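Local coordinates for protein proline dehydrogenase (Deinococcus radiodurans, PDB 4H6Q) that oxidises L-proline to delta-1-pyrroline-5-carboxylate with the help of bound FAD and a quinone acceptor, the first step in degrading proline to glutamate, at residues Gln47-Leu52 and Ala91-Tyr96; Lys83-Ala88 and Ile124-Glu129; Thr142-Thr147 and Val166-Leu171; Ile188-Gly193 and Phe218-Ala223. All coordinates share one frame; numbering follows the deposited sequence. Where two conformers were deposited one is given.

Contact 1: Gln47-Leu52 and Ala91-Tyr96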
# COMPACT_ATOMS: atom_id res chain seq x y z
N GLN A 47 0.22 4.50 -17.96
CA GLN A 47 -0.46 3.66 -18.95
C GLN A 47 -1.13 2.44 -18.29
O GLN A 47 -2.27 2.06 -18.65
CB GLN A 47 0.50 3.20 -20.05
CG GLN A 47 0.87 4.34 -21.02
CD GLN A 47 2.08 4.04 -21.89
OE1 GLN A 47 2.78 3.04 -21.69
NE2 GLN A 47 2.34 4.92 -22.87
N ALA A 48 -0.47 1.84 -17.30
CA ALA A 48 -1.05 0.69 -16.63
C ALA A 48 -2.26 1.11 -15.81
O ALA A 48 -3.26 0.37 -15.76
CB ALA A 48 0.00 -0.01 -15.74
N VAL A 49 -2.22 2.27 -15.14
CA VAL A 49 -3.40 2.75 -14.42
C VAL A 49 -4.55 3.05 -15.37
O VAL A 49 -5.70 2.70 -15.08
CB VAL A 49 -3.09 3.97 -13.54
CG1 VAL A 49 -4.39 4.53 -12.89
CG2 VAL A 49 -2.11 3.57 -12.45
N GLN A 50 -4.26 3.65 -16.54
CA GLN A 50 -5.32 3.92 -17.50
C GLN A 50 -5.98 2.62 -17.98
O GLN A 50 -7.21 2.55 -18.15
CB GLN A 50 -4.77 4.74 -18.67
CG GLN A 50 -4.42 6.17 -18.25
CD GLN A 50 -3.75 6.96 -19.32
OE1 GLN A 50 -2.99 6.40 -20.14
NE2 GLN A 50 -3.99 8.27 -19.33
N ALA A 51 -5.18 1.57 -18.16
CA ALA A 51 -5.72 0.27 -18.54
C ALA A 51 -6.61 -0.30 -17.45
O ALA A 51 -7.67 -0.87 -17.76
CB ALA A 51 -4.62 -0.71 -18.96
N LEU A 52 -6.20 -0.21 -16.18
CA LEU A 52 -7.04 -0.66 -15.08
C LEU A 52 -8.37 0.10 -15.05
O LEU A 52 -9.44 -0.51 -14.87
CB LEU A 52 -6.33 -0.50 -13.72
CG LEU A 52 -5.18 -1.47 -13.45
CD1 LEU A 52 -4.34 -0.95 -12.28
CD2 LEU A 52 -5.74 -2.85 -13.12
N ALA A 91 -2.41 13.75 -16.29
CA ALA A 91 -3.04 12.72 -17.12
C ALA A 91 -4.53 12.55 -16.77
O ALA A 91 -5.26 11.78 -17.41
CB ALA A 91 -2.30 11.40 -17.03
N GLY A 92 -4.98 13.27 -15.76
CA GLY A 92 -6.35 13.14 -15.30
C GLY A 92 -6.60 12.01 -14.32
O GLY A 92 -7.73 11.54 -14.19
N ILE A 93 -5.54 11.55 -13.67
CA ILE A 93 -5.68 10.52 -12.65
C ILE A 93 -5.58 11.18 -11.28
O ILE A 93 -4.62 11.90 -11.01
CB ILE A 93 -4.56 9.48 -12.80
CG1 ILE A 93 -4.66 8.78 -14.17
CG2 ILE A 93 -4.62 8.45 -11.66
CD1 ILE A 93 -3.44 7.98 -14.54
N LYS A 94 -6.57 10.98 -10.41
CA LYS A 94 -6.51 11.49 -9.04
C LYS A 94 -5.33 10.77 -8.36
O LYS A 94 -5.29 9.56 -8.31
CB LYS A 94 -7.82 11.20 -8.30
CG LYS A 94 -8.10 12.09 -7.10
CD LYS A 94 -9.51 11.74 -6.47
CE LYS A 94 -10.16 12.94 -5.84
NZ LYS A 94 -11.05 13.59 -6.85
N PRO A 95 -4.37 11.53 -7.82
CA PRO A 95 -3.22 10.85 -7.21
C PRO A 95 -3.61 10.02 -6.00
O PRO A 95 -4.34 10.45 -5.04
CB PRO A 95 -2.28 12.02 -6.86
CG PRO A 95 -2.77 13.20 -7.61
CD PRO A 95 -4.24 12.99 -7.80
N TYR A 96 -3.31 8.74 -6.09
CA TYR A 96 -3.41 7.83 -4.95
C TYR A 96 -2.09 7.07 -4.99
O TYR A 96 -1.86 6.33 -5.94
CB TYR A 96 -4.61 6.91 -5.11
CG TYR A 96 -4.94 6.06 -3.91
CD1 TYR A 96 -6.17 6.22 -3.27
CD2 TYR A 96 -4.03 5.10 -3.40
CE1 TYR A 96 -6.55 5.40 -2.18
CE2 TYR A 96 -4.36 4.33 -2.26
CZ TYR A 96 -5.62 4.46 -1.69
OH TYR A 96 -5.96 3.63 -0.63
O HOH W 1 -6.43 9.31 -17.80
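V49 and I93 make the close-packed half of this contact. CD1 of I93, at the end of its longer branch, comes up against CG1 of V49 at 3.9 Å, and the two side chains cross obliquely. V49 points CG1 this way because that methyl stands anti to its backbone N (chi1 175°), and CG2 of I93 adds a second touch on the same methyl at 4.1 Å. Both residues are buried: L61 and L281, from strands 58-63 and 277-283, pack on V49, while I46, a turn back on helix 42-54, packs on I93. The loop bearing I93 begins where helix 71-90 stops in a Schellman motif, G92 taking the positive phi (84°) that turns the chain out of the helix and on toward strand 96-99. Within the TIM barrel this brings helix 42-54, which leads into strand 58-63, against the lead-in to strand 96-99, and a backbone hydrogen bond between Y96 and L61 joins those two strands. Toward solvent the fit is much slacker. Q50 brushes CD1 of I93 with its CG at 4.2 Å, and its extended chain then carries the amide out past the apolar patch toward A91. Here a water takes the place of direct contact: it accepts from NE2 of Q50 at 3.1 Å and donates to the carbonyl O of A91 at 2.8 Å.

Contact 2: Lys83-Ala88 and Ile124-Glu129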
# COMPACT_ATOMS: atom_id res chain seq x y z
N LYS A 83 7.20 14.01 -8.65
CA LYS A 83 7.10 14.01 -10.12
C LYS A 83 6.01 13.05 -10.57
O LYS A 83 5.25 13.32 -11.51
CB LYS A 83 8.44 13.59 -10.76
CG LYS A 83 9.51 14.64 -10.64
CD LYS A 83 10.80 14.15 -11.28
CE LYS A 83 11.98 15.09 -10.99
NZ LYS A 83 11.67 15.98 -9.81
N LEU A 84 5.88 11.91 -9.91
CA LEU A 84 4.82 10.96 -10.21
C LEU A 84 3.45 11.57 -9.98
O LEU A 84 2.54 11.42 -10.80
CB LEU A 84 5.02 9.73 -9.32
CG LEU A 84 3.86 8.74 -9.29
CD1 LEU A 84 3.68 8.05 -10.64
CD2 LEU A 84 4.07 7.75 -8.13
N ILE A 85 3.26 12.21 -8.83
CA ILE A 85 1.97 12.84 -8.52
C ILE A 85 1.63 13.91 -9.56
O ILE A 85 0.47 14.01 -10.02
CB ILE A 85 2.00 13.44 -7.09
CG1 ILE A 85 2.07 12.33 -6.05
CG2 ILE A 85 0.84 14.37 -6.84
CD1 ILE A 85 2.53 12.83 -4.66
N GLU A 86 2.59 14.73 -9.95
CA GLU A 86 2.35 15.73 -11.01
C GLU A 86 1.93 15.08 -12.31
O GLU A 86 0.99 15.53 -12.98
CB GLU A 86 3.59 16.62 -11.25
CG GLU A 86 4.01 17.48 -10.05
CD GLU A 86 3.18 18.70 -9.82
OE1 GLU A 86 2.08 18.84 -10.42
OE2 GLU A 86 3.64 19.56 -9.02
N ALA A 87 2.60 13.99 -12.69
CA ALA A 87 2.30 13.32 -13.95
C ALA A 87 0.93 12.66 -13.91
O ALA A 87 0.19 12.70 -14.91
CB ALA A 87 3.42 12.29 -14.29
N ALA A 88 0.60 12.02 -12.79
CA ALA A 88 -0.75 11.44 -12.66
C ALA A 88 -1.84 12.49 -12.80
O ALA A 88 -2.76 12.35 -13.62
CB ALA A 88 -0.88 10.72 -11.30
N ILE A 124 2.48 14.55 0.76
CA ILE A 124 1.05 14.59 1.05
C ILE A 124 0.46 15.95 0.66
O ILE A 124 -0.65 16.02 0.13
CB ILE A 124 0.77 14.27 2.53
CG1 ILE A 124 1.27 12.88 2.90
CG2 ILE A 124 -0.76 14.44 2.84
CD1 ILE A 124 1.42 12.69 4.41
N ALA A 125 1.20 17.04 0.91
CA ALA A 125 0.71 18.37 0.52
C ALA A 125 0.44 18.41 -0.99
O ALA A 125 -0.57 18.98 -1.42
CB ALA A 125 1.73 19.43 0.93
N LYS A 126 1.33 17.84 -1.80
CA LYS A 126 1.17 17.85 -3.25
C LYS A 126 -0.02 16.99 -3.66
O LYS A 126 -0.87 17.43 -4.49
CB LYS A 126 2.48 17.43 -3.96
CG LYS A 126 2.43 17.52 -5.47
CD LYS A 126 2.05 18.88 -6.02
CE LYS A 126 3.14 19.89 -5.76
NZ LYS A 126 2.89 21.05 -6.63
N ALA A 127 -0.13 15.78 -3.13
CA ALA A 127 -1.27 14.92 -3.46
C ALA A 127 -2.57 15.63 -3.04
O ALA A 127 -3.53 15.66 -3.83
CB ALA A 127 -1.17 13.55 -2.80
N LYS A 128 -2.60 16.25 -1.85
CA LYS A 128 -3.82 16.91 -1.38
C LYS A 128 -4.21 18.11 -2.25
O LYS A 128 -5.41 18.37 -2.47
CB LYS A 128 -3.63 17.38 0.06
CG LYS A 128 -4.85 18.13 0.65
CD LYS A 128 -4.73 18.38 2.13
CE LYS A 128 -5.91 19.20 2.61
NZ LYS A 128 -5.83 19.36 4.10
N GLU A 129 -3.24 18.83 -2.80
CA GLU A 129 -3.56 19.94 -3.71
C GLU A 129 -4.45 19.46 -4.86
O GLU A 129 -5.28 20.23 -5.42
CB GLU A 129 -2.27 20.50 -4.29
CG GLU A 129 -2.45 21.72 -5.13
CD GLU A 129 -1.14 22.23 -5.69
OE1 GLU A 129 -1.21 23.11 -6.60
OE2 GLU A 129 -0.06 21.76 -5.23
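K126 sets off with CG anti to its backbone N (chi1 -175°), then bends at both of the next two torsions, which folds the chain across toward E86; E86 starts with CG beside its own backbone N and bends at chi2 to bring its carboxylate to meet the ammonium. The two side chains cross at about a right angle, and NZ of K126 donates to OE2 of E86 at 2.9 Å in a salt bridge. The lysine approaches on the syn side of that oxygen, 31° out of the carboxylate plane, while OE1 is taken by the hydroxyl of Y130, so both oxygens have partners and the carboxylate has little freedom to turn. A second, weak bond runs from NZ to OE2 of E129 at 3.3 Å, making K126 the shared cation of a three-residue network. With an alanine here, the E86 and E129 carboxylates, 5.7 Å apart between their OE2 atoms, would probably be left without the charge that now offsets them. Below the charges the contact is apolar: CG2 of I85 rests on CG of K126 at 3.8 Å and on CA of A127 at 4.0 Å, and CD1 of I85 reaches CB of A127. The small alanine leaves room for the isoleucine. The segments run almost parallel, 6° apart with axes 9.8 Å from each other, as expected of successive outer helices of a TIM barrel. Inward, A127 packs on I134 of strand 133-136 and I85 on P95; on the far flank, I124 touches helix 144-158.

Contact 3: Thr142-Thr147 and Val166-Leu171. With FAD (flavin-adenine dinucleotide), chain C.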
# COMPACT_ATOMS: atom_id res chain seq x y z
N THR A 142 10.08 -3.26 13.47
CA THR A 142 10.88 -2.22 14.11
C THR A 142 10.45 -0.81 13.75
O THR A 142 10.89 0.14 14.40
CB THR A 142 12.40 -2.38 13.84
OG1 THR A 142 12.66 -2.03 12.45
CG2 THR A 142 12.88 -3.84 14.17
N ARG A 143 9.59 -0.67 12.73
CA ARG A 143 9.19 0.66 12.24
C ARG A 143 7.73 0.98 12.59
O ARG A 143 7.24 2.04 12.24
CB ARG A 143 9.44 0.76 10.72
CG ARG A 143 10.97 0.89 10.44
CD ARG A 143 11.28 0.88 8.94
NE ARG A 143 12.74 1.00 8.75
CZ ARG A 143 13.39 2.14 8.58
NH1 ARG A 143 12.75 3.31 8.55
NH2 ARG A 143 14.70 2.11 8.39
N VAL A 144 7.02 0.06 13.25
CA VAL A 144 5.57 0.25 13.50
C VAL A 144 5.31 1.44 14.43
O VAL A 144 4.47 2.30 14.10
CB VAL A 144 4.91 -1.03 14.08
CG1 VAL A 144 3.45 -0.75 14.44
CG2 VAL A 144 5.04 -2.20 13.10
N ASP A 145 6.02 1.54 15.56
CA ASP A 145 5.74 2.65 16.49
C ASP A 145 5.95 4.00 15.84
O ASP A 145 5.08 4.89 15.92
CB ASP A 145 6.61 2.51 17.76
CG ASP A 145 6.12 1.38 18.66
OD1 ASP A 145 6.89 0.48 19.05
OD2 ASP A 145 4.95 1.38 18.99
N VAL A 146 7.11 4.21 15.21
CA VAL A 146 7.37 5.49 14.58
C VAL A 146 6.41 5.77 13.42
O VAL A 146 5.93 6.89 13.25
CB VAL A 146 8.87 5.65 14.10
CG1 VAL A 146 9.30 4.62 13.05
CG2 VAL A 146 9.10 7.05 13.57
N THR A 147 6.07 4.75 12.63
CA THR A 147 5.11 4.98 11.54
C THR A 147 3.74 5.38 12.09
O THR A 147 3.11 6.29 11.54
CB THR A 147 4.98 3.75 10.64
OG1 THR A 147 6.27 3.47 10.08
CG2 THR A 147 3.97 3.93 9.51
N VAL A 166 -1.48 1.27 7.13
CA VAL A 166 -1.64 -0.17 6.94
C VAL A 166 -1.44 -0.85 8.30
O VAL A 166 -0.58 -0.42 9.08
CB VAL A 166 -0.55 -0.71 5.98
CG1 VAL A 166 -0.64 -2.23 5.84
CG2 VAL A 166 -0.59 0.02 4.60
N LEU A 167 -2.24 -1.89 8.58
CA LEU A 167 -1.96 -2.77 9.73
C LEU A 167 -1.87 -4.19 9.26
O LEU A 167 -2.66 -4.65 8.38
CB LEU A 167 -3.00 -2.65 10.84
CG LEU A 167 -3.04 -1.28 11.53
CD1 LEU A 167 -4.22 -1.17 12.43
CD2 LEU A 167 -1.76 -1.00 12.32
N GLN A 168 -0.92 -4.90 9.87
CA GLN A 168 -0.61 -6.29 9.44
C GLN A 168 -1.22 -7.30 10.41
O GLN A 168 -0.92 -7.27 11.64
CB GLN A 168 0.91 -6.51 9.36
CG GLN A 168 1.63 -5.58 8.40
CD GLN A 168 2.99 -5.17 8.88
OE1 GLN A 168 3.15 -4.86 10.06
NE2 GLN A 168 3.94 -5.06 7.98
N SER A 169 -2.05 -8.21 9.91
CA SER A 169 -2.77 -9.14 10.80
C SER A 169 -1.87 -10.18 11.45
O SER A 169 -2.28 -10.84 12.41
CB SER A 169 -3.92 -9.86 10.08
OG SER A 169 -3.44 -10.92 9.22
N TYR A 170 -0.65 -10.38 10.94
CA TYR A 170 0.21 -11.36 11.60
C TYR A 170 0.80 -10.87 12.91
O TYR A 170 1.31 -11.69 13.69
CB TYR A 170 1.28 -11.96 10.65
CG TYR A 170 2.41 -11.07 10.11
CD1 TYR A 170 3.33 -11.63 9.20
CD2 TYR A 170 2.55 -9.71 10.41
CE1 TYR A 170 4.39 -10.88 8.64
CE2 TYR A 170 3.59 -8.94 9.85
CZ TYR A 170 4.49 -9.53 8.95
OH TYR A 170 5.50 -8.77 8.40
N LEU A 171 0.71 -9.57 13.21
CA LEU A 171 1.31 -9.05 14.46
C LEU A 171 0.33 -9.11 15.63
O LEU A 171 -0.82 -8.68 15.51
CB LEU A 171 1.78 -7.60 14.31
CG LEU A 171 2.87 -7.30 13.28
CD1 LEU A 171 3.37 -5.85 13.45
CD2 LEU A 171 4.04 -8.25 13.36
PA FAD C . -1.91 -15.56 0.96
O1A FAD C . -2.59 -16.39 2.06
O2A FAD C . -0.45 -15.41 1.02
O5B FAD C . -2.21 -16.01 -0.44
C5B FAD C . -3.56 -16.20 -0.85
C4B FAD C . -3.68 -16.65 -2.29
O4B FAD C . -3.45 -15.53 -3.11
C3B FAD C . -2.65 -17.63 -2.72
O3B FAD C . -2.94 -18.98 -2.38
C2B FAD C . -2.61 -17.38 -4.18
O2B FAD C . -3.75 -17.88 -4.84
C1B FAD C . -2.66 -15.88 -4.21
N9A FAD C . -1.35 -15.24 -4.09
C8A FAD C . -0.94 -14.37 -3.09
N7A FAD C . 0.31 -13.95 -3.28
C5A FAD C . 0.74 -14.53 -4.47
C6A FAD C . 1.93 -14.48 -5.19
N6A FAD C . 3.03 -13.69 -4.75
N1A FAD C . 2.01 -15.20 -6.32
C2A FAD C . 0.99 -15.95 -6.78
N3A FAD C . -0.18 -16.04 -6.12
C4A FAD C . -0.31 -15.33 -5.00
N1 FAD C . 2.07 -6.25 3.68
C2 FAD C . 2.83 -5.44 4.46
O2 FAD C . 3.52 -6.02 5.41
N3 FAD C . 2.88 -4.08 4.30
C4 FAD C . 2.15 -3.45 3.30
O4 FAD C . 2.23 -2.11 3.15
C4X FAD C . 1.32 -4.27 2.43
N5 FAD C . 0.57 -3.70 1.43
C5X FAD C . -0.22 -4.53 0.67
C6 FAD C . -1.01 -3.98 -0.35
C7 FAD C . -1.85 -4.81 -1.13
C7M FAD C . -2.71 -4.21 -2.24
C8 FAD C . -1.89 -6.20 -0.85
C8M FAD C . -2.78 -7.12 -1.64
C9 FAD C . -1.07 -6.75 0.15
C9A FAD C . -0.27 -5.93 0.92
N10 FAD C . 0.51 -6.50 1.94
C10 FAD C . 1.31 -5.68 2.69
C1' FAD C . 0.46 -7.92 2.25
C2' FAD C . 1.56 -8.79 1.69
O2' FAD C . 1.94 -8.19 0.46
C3' FAD C . 0.82 -10.14 1.82
O3' FAD C . 1.14 -10.89 2.96
C4' FAD C . 0.78 -11.02 0.63
O4' FAD C . 0.16 -10.26 -0.35
C5' FAD C . -0.04 -12.26 0.97
O5' FAD C . -1.04 -12.41 0.01
P FAD C . -2.55 -12.70 0.40
O1P FAD C . -3.24 -11.82 1.48
O2P FAD C . -3.21 -12.88 -1.00
O3P FAD C . -2.61 -14.21 0.95
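The carboxamide of Q168 is the flat group next to V144, and it stands nearly perpendicular to the flavin it serves. Its NE2 donates to O2 of FAD at 2.8 Å along an almost straight line (172°), and the same nitrogen bonds the carbonyl O of E139. At the other end, OE1 looks toward the methyls of the contact: CG2 of V144 lies 4.5 Å from it and CD1 of L171 3.5 Å. Over one face of the amide, CE2 of Y170 sits 3.9 Å from CD. The flavin has V166 above one face, with CG1 of V166 4.0 Å from C4 of FAD. A leucine in place of Q168 would probably leave the flavin O2 and the E139 carbonyl without this shared donor and the pyrimidine end of the cofactor less firmly held. The link between the segments is thin and apolar: V144 and L171 meet tip to tip, CG2 to CD1 at 4.0 Å. L171 is brought round by a type I turn from Q168 to L171. On the other segment, OG1 and N of T147 both donate to the carbonyl O of R143, from opposite faces of its plane, tying down the first turn of helix 144-158. This helix follows strand 133-136 and precedes strand 163-168 in a beta-alpha-beta unit of the barrel; V144 also packs on D177 of helix 174-180, and strand 188-191 flanks Q168 through V191.

Contact 4: Ile188-Gly193 and Phe218-Ala223. With FAD (flavin-adenine dinucleotide), chain C.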
# COMPACT_ATOMS: atom_id res chain seq x y z
N ILE A 188 -7.53 2.76 6.78
CA ILE A 188 -6.49 1.73 7.01
C ILE A 188 -6.67 0.56 6.06
O ILE A 188 -7.81 0.04 5.91
CB ILE A 188 -6.48 1.26 8.48
CG1 ILE A 188 -6.23 2.43 9.43
CG2 ILE A 188 -5.34 0.22 8.67
CD1 ILE A 188 -6.11 2.04 10.93
N ARG A 189 -5.56 0.15 5.43
CA ARG A 189 -5.47 -1.07 4.64
C ARG A 189 -5.09 -2.24 5.57
O ARG A 189 -4.09 -2.14 6.29
CB ARG A 189 -4.37 -0.88 3.59
CG ARG A 189 -4.18 -2.13 2.68
CD ARG A 189 -2.80 -2.13 1.98
NE ARG A 189 -2.70 -0.97 1.11
CZ ARG A 189 -1.57 -0.31 0.83
NH1 ARG A 189 -1.66 0.81 0.09
NH2 ARG A 189 -0.38 -0.80 1.22
N MET A 190 -5.89 -3.30 5.60
CA MET A 190 -5.56 -4.51 6.36
C MET A 190 -4.88 -5.49 5.43
O MET A 190 -5.39 -5.76 4.33
CB MET A 190 -6.81 -5.15 6.94
CG MET A 190 -7.66 -4.17 7.78
SD MET A 190 -6.66 -3.29 9.01
CE MET A 190 -7.95 -2.24 9.69
N VAL A 191 -3.70 -5.99 5.86
CA VAL A 191 -2.93 -6.96 5.08
C VAL A 191 -2.55 -8.09 6.03
O VAL A 191 -2.65 -7.93 7.25
CB VAL A 191 -1.63 -6.32 4.50
CG1 VAL A 191 -1.99 -5.10 3.65
CG2 VAL A 191 -0.64 -5.91 5.59
N LYS A 192 -2.10 -9.22 5.49
CA LYS A 192 -1.56 -10.31 6.34
C LYS A 192 -0.18 -9.94 6.89
O LYS A 192 0.02 -10.02 8.11
CB LYS A 192 -1.56 -11.65 5.57
CG LYS A 192 -2.97 -12.14 5.26
CD LYS A 192 -2.96 -13.58 4.72
CE LYS A 192 -4.37 -13.94 4.20
NZ LYS A 192 -4.44 -15.43 3.97
N GLY A 193 0.76 -9.57 6.05
CA GLY A 193 2.09 -9.18 6.49
C GLY A 193 3.18 -9.75 5.59
O GLY A 193 3.16 -10.94 5.32
N PHE A 218 -13.28 -6.49 10.29
CA PHE A 218 -14.63 -6.40 10.84
C PHE A 218 -14.69 -5.28 11.88
O PHE A 218 -15.68 -4.52 11.94
CB PHE A 218 -15.05 -7.73 11.47
CG PHE A 218 -15.20 -8.87 10.49
CD1 PHE A 218 -15.17 -8.65 9.11
CD2 PHE A 218 -15.34 -10.17 10.96
CE1 PHE A 218 -15.30 -9.74 8.21
CE2 PHE A 218 -15.47 -11.27 10.07
CZ PHE A 218 -15.45 -11.05 8.70
N GLN A 219 -13.67 -5.14 12.72
CA GLN A 219 -13.68 -4.09 13.74
C GLN A 219 -13.57 -2.70 13.09
O GLN A 219 -14.18 -1.74 13.56
CB GLN A 219 -12.53 -4.28 14.76
CG GLN A 219 -12.75 -5.44 15.74
CD GLN A 219 -13.99 -5.23 16.58
OE1 GLN A 219 -14.10 -4.23 17.31
NE2 GLN A 219 -14.93 -6.16 16.48
N HIS A 220 -12.78 -2.59 12.03
CA HIS A 220 -12.64 -1.31 11.36
C HIS A 220 -13.97 -0.90 10.69
O HIS A 220 -14.39 0.27 10.79
CB HIS A 220 -11.50 -1.30 10.32
CG HIS A 220 -10.80 0.02 10.25
ND1 HIS A 220 -10.28 0.64 11.38
CD2 HIS A 220 -10.50 0.83 9.19
CE1 HIS A 220 -9.68 1.76 11.01
NE2 HIS A 220 -9.79 1.89 9.69
N LEU A 221 -14.63 -1.87 10.05
CA LEU A 221 -15.92 -1.60 9.43
C LEU A 221 -16.99 -1.25 10.46
O LEU A 221 -17.82 -0.34 10.26
CB LEU A 221 -16.38 -2.80 8.62
CG LEU A 221 -15.57 -3.07 7.34
CD1 LEU A 221 -16.00 -4.41 6.76
CD2 LEU A 221 -15.77 -1.93 6.30
N LYS A 222 -17.00 -1.94 11.60
CA LYS A 222 -18.01 -1.66 12.61
C LYS A 222 -17.79 -0.26 13.19
O LYS A 222 -18.76 0.41 13.63
CB LYS A 222 -17.98 -2.70 13.75
CG LYS A 222 -18.60 -4.05 13.39
CD LYS A 222 -18.46 -5.02 14.58
CE LYS A 222 -18.69 -6.45 14.15
NZ LYS A 222 -18.84 -7.38 15.28
N ALA A 223 -16.51 0.16 13.22
CA ALA A 223 -16.16 1.48 13.74
C ALA A 223 -16.52 2.58 12.74
O ALA A 223 -16.43 3.77 13.06
CB ALA A 223 -14.65 1.54 14.09
PA FAD C . -1.91 -15.56 0.96
O1A FAD C . -2.59 -16.39 2.06
O2A FAD C . -0.45 -15.41 1.02
O5B FAD C . -2.21 -16.01 -0.44
C5B FAD C . -3.56 -16.20 -0.85
C4B FAD C . -3.68 -16.65 -2.29
O4B FAD C . -3.45 -15.53 -3.11
C3B FAD C . -2.65 -17.63 -2.72
O3B FAD C . -2.94 -18.98 -2.38
C2B FAD C . -2.61 -17.38 -4.18
O2B FAD C . -3.75 -17.88 -4.84
C1B FAD C . -2.66 -15.88 -4.21
N9A FAD C . -1.35 -15.24 -4.09
C8A FAD C . -0.94 -14.37 -3.09
N7A FAD C . 0.31 -13.95 -3.28
C5A FAD C . 0.74 -14.53 -4.47
C6A FAD C . 1.93 -14.48 -5.19
N6A FAD C . 3.03 -13.69 -4.75
N1A FAD C . 2.01 -15.20 -6.32
C2A FAD C . 0.99 -15.95 -6.78
N3A FAD C . -0.18 -16.04 -6.12
C4A FAD C . -0.31 -15.33 -5.00
N1 FAD C . 2.07 -6.25 3.68
C2 FAD C . 2.83 -5.44 4.46
O2 FAD C . 3.52 -6.02 5.41
N3 FAD C . 2.88 -4.08 4.30
C4 FAD C . 2.15 -3.45 3.30
O4 FAD C . 2.23 -2.11 3.15
C4X FAD C . 1.32 -4.27 2.43
N5 FAD C . 0.57 -3.70 1.43
C5X FAD C . -0.22 -4.53 0.67
C6 FAD C . -1.01 -3.98 -0.35
C7 FAD C . -1.85 -4.81 -1.13
C7M FAD C . -2.71 -4.21 -2.24
C8 FAD C . -1.89 -6.20 -0.85
C8M FAD C . -2.78 -7.12 -1.64
C9 FAD C . -1.07 -6.75 0.15
C9A FAD C . -0.27 -5.93 0.92
N10 FAD C . 0.51 -6.50 1.94
C10 FAD C . 1.31 -5.68 2.69
C1' FAD C . 0.46 -7.92 2.25
C2' FAD C . 1.56 -8.79 1.69
O2' FAD C . 1.94 -8.19 0.46
C3' FAD C . 0.82 -10.14 1.82
O3' FAD C . 1.14 -10.89 2.96
C4' FAD C . 0.78 -11.02 0.63
O4' FAD C . 0.16 -10.26 -0.35
C5' FAD C . -0.04 -12.26 0.97
O5' FAD C . -1.04 -12.41 0.01
P FAD C . -2.55 -12.70 0.40
O1P FAD C . -3.24 -11.82 1.48
O2P FAD C . -3.21 -12.88 -1.00
O3P FAD C . -2.61 -14.21 0.95
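Before it reaches H220, which meets I188 and M190, helix 206-222 stacks F218 on the ring of F243 of helix 234-246. H220 then carries the whole contact. Its imidazole drops between the helix and the strand, and I188 crosses the NE2-CE1 end of the ring at about a right angle: CB of I188 is 3.6 Å from NE2, and CD1 of I188 is 3.6 Å from CE1. M190 approaches from another side. Bent at chi2, it lays its methyl over one face of the imidazole, CE being 4.0 Å from the ring centroid and 25° off the normal, a CH-pi contact offset toward the CG side. Both nitrogens of H220 are used: NE2 bonds the carbonyl O of P186, just ahead of the strand, and ND1 meets NH1 of R178. One residue further, L221 packs on T227 of strand 227-230, the strand that completes this beta-alpha-beta unit. I188 and M190 face the helix; R189 and V191, on the inner side of the same strand, face the flavin. There NH2 of R189 donates to N5 of FAD at 3.1 Å with a bent N-H (137°); the same NH2 is salt-bridged to D137, while S98 and Q257 take NH1 and NE. CG2 of V191 presses to 3.3 Å from N1 of FAD, and past the strand NZ of K192 grips O1A of the FAD pyrophosphate at 2.8 Å, with D210 and D233 as further partners. Flanked by a carbonyl acceptor and an arginine donor, H220 is probably neutral with its proton on NE2, a buried polar ring that needs no counterion.

Overall arrangement
Contacts 1 and 2 interlock along the chain, their segments alternating, and lie with centres 13 Å apart; they touch where P95 packs on I85 and I93 N probably bonds A88 O. Contacts 3 and 4 follow in series, also 13 Å apart, and share the parallel barrel sheet: strands 163-168 and 188-191 are neighbours, with probable hydrogen bonds from S169 to V191 and from Y170 to K192. Between the two pairs the centres are 25 to 28 Å apart, with no touch. Contact 1 sets helix 42-54 against the lead-in to strand 96-99 and contact 2 pairs two outer helices, both early in the TIM barrel, whereas contacts 3 and 4 lie on strands that hold FAD.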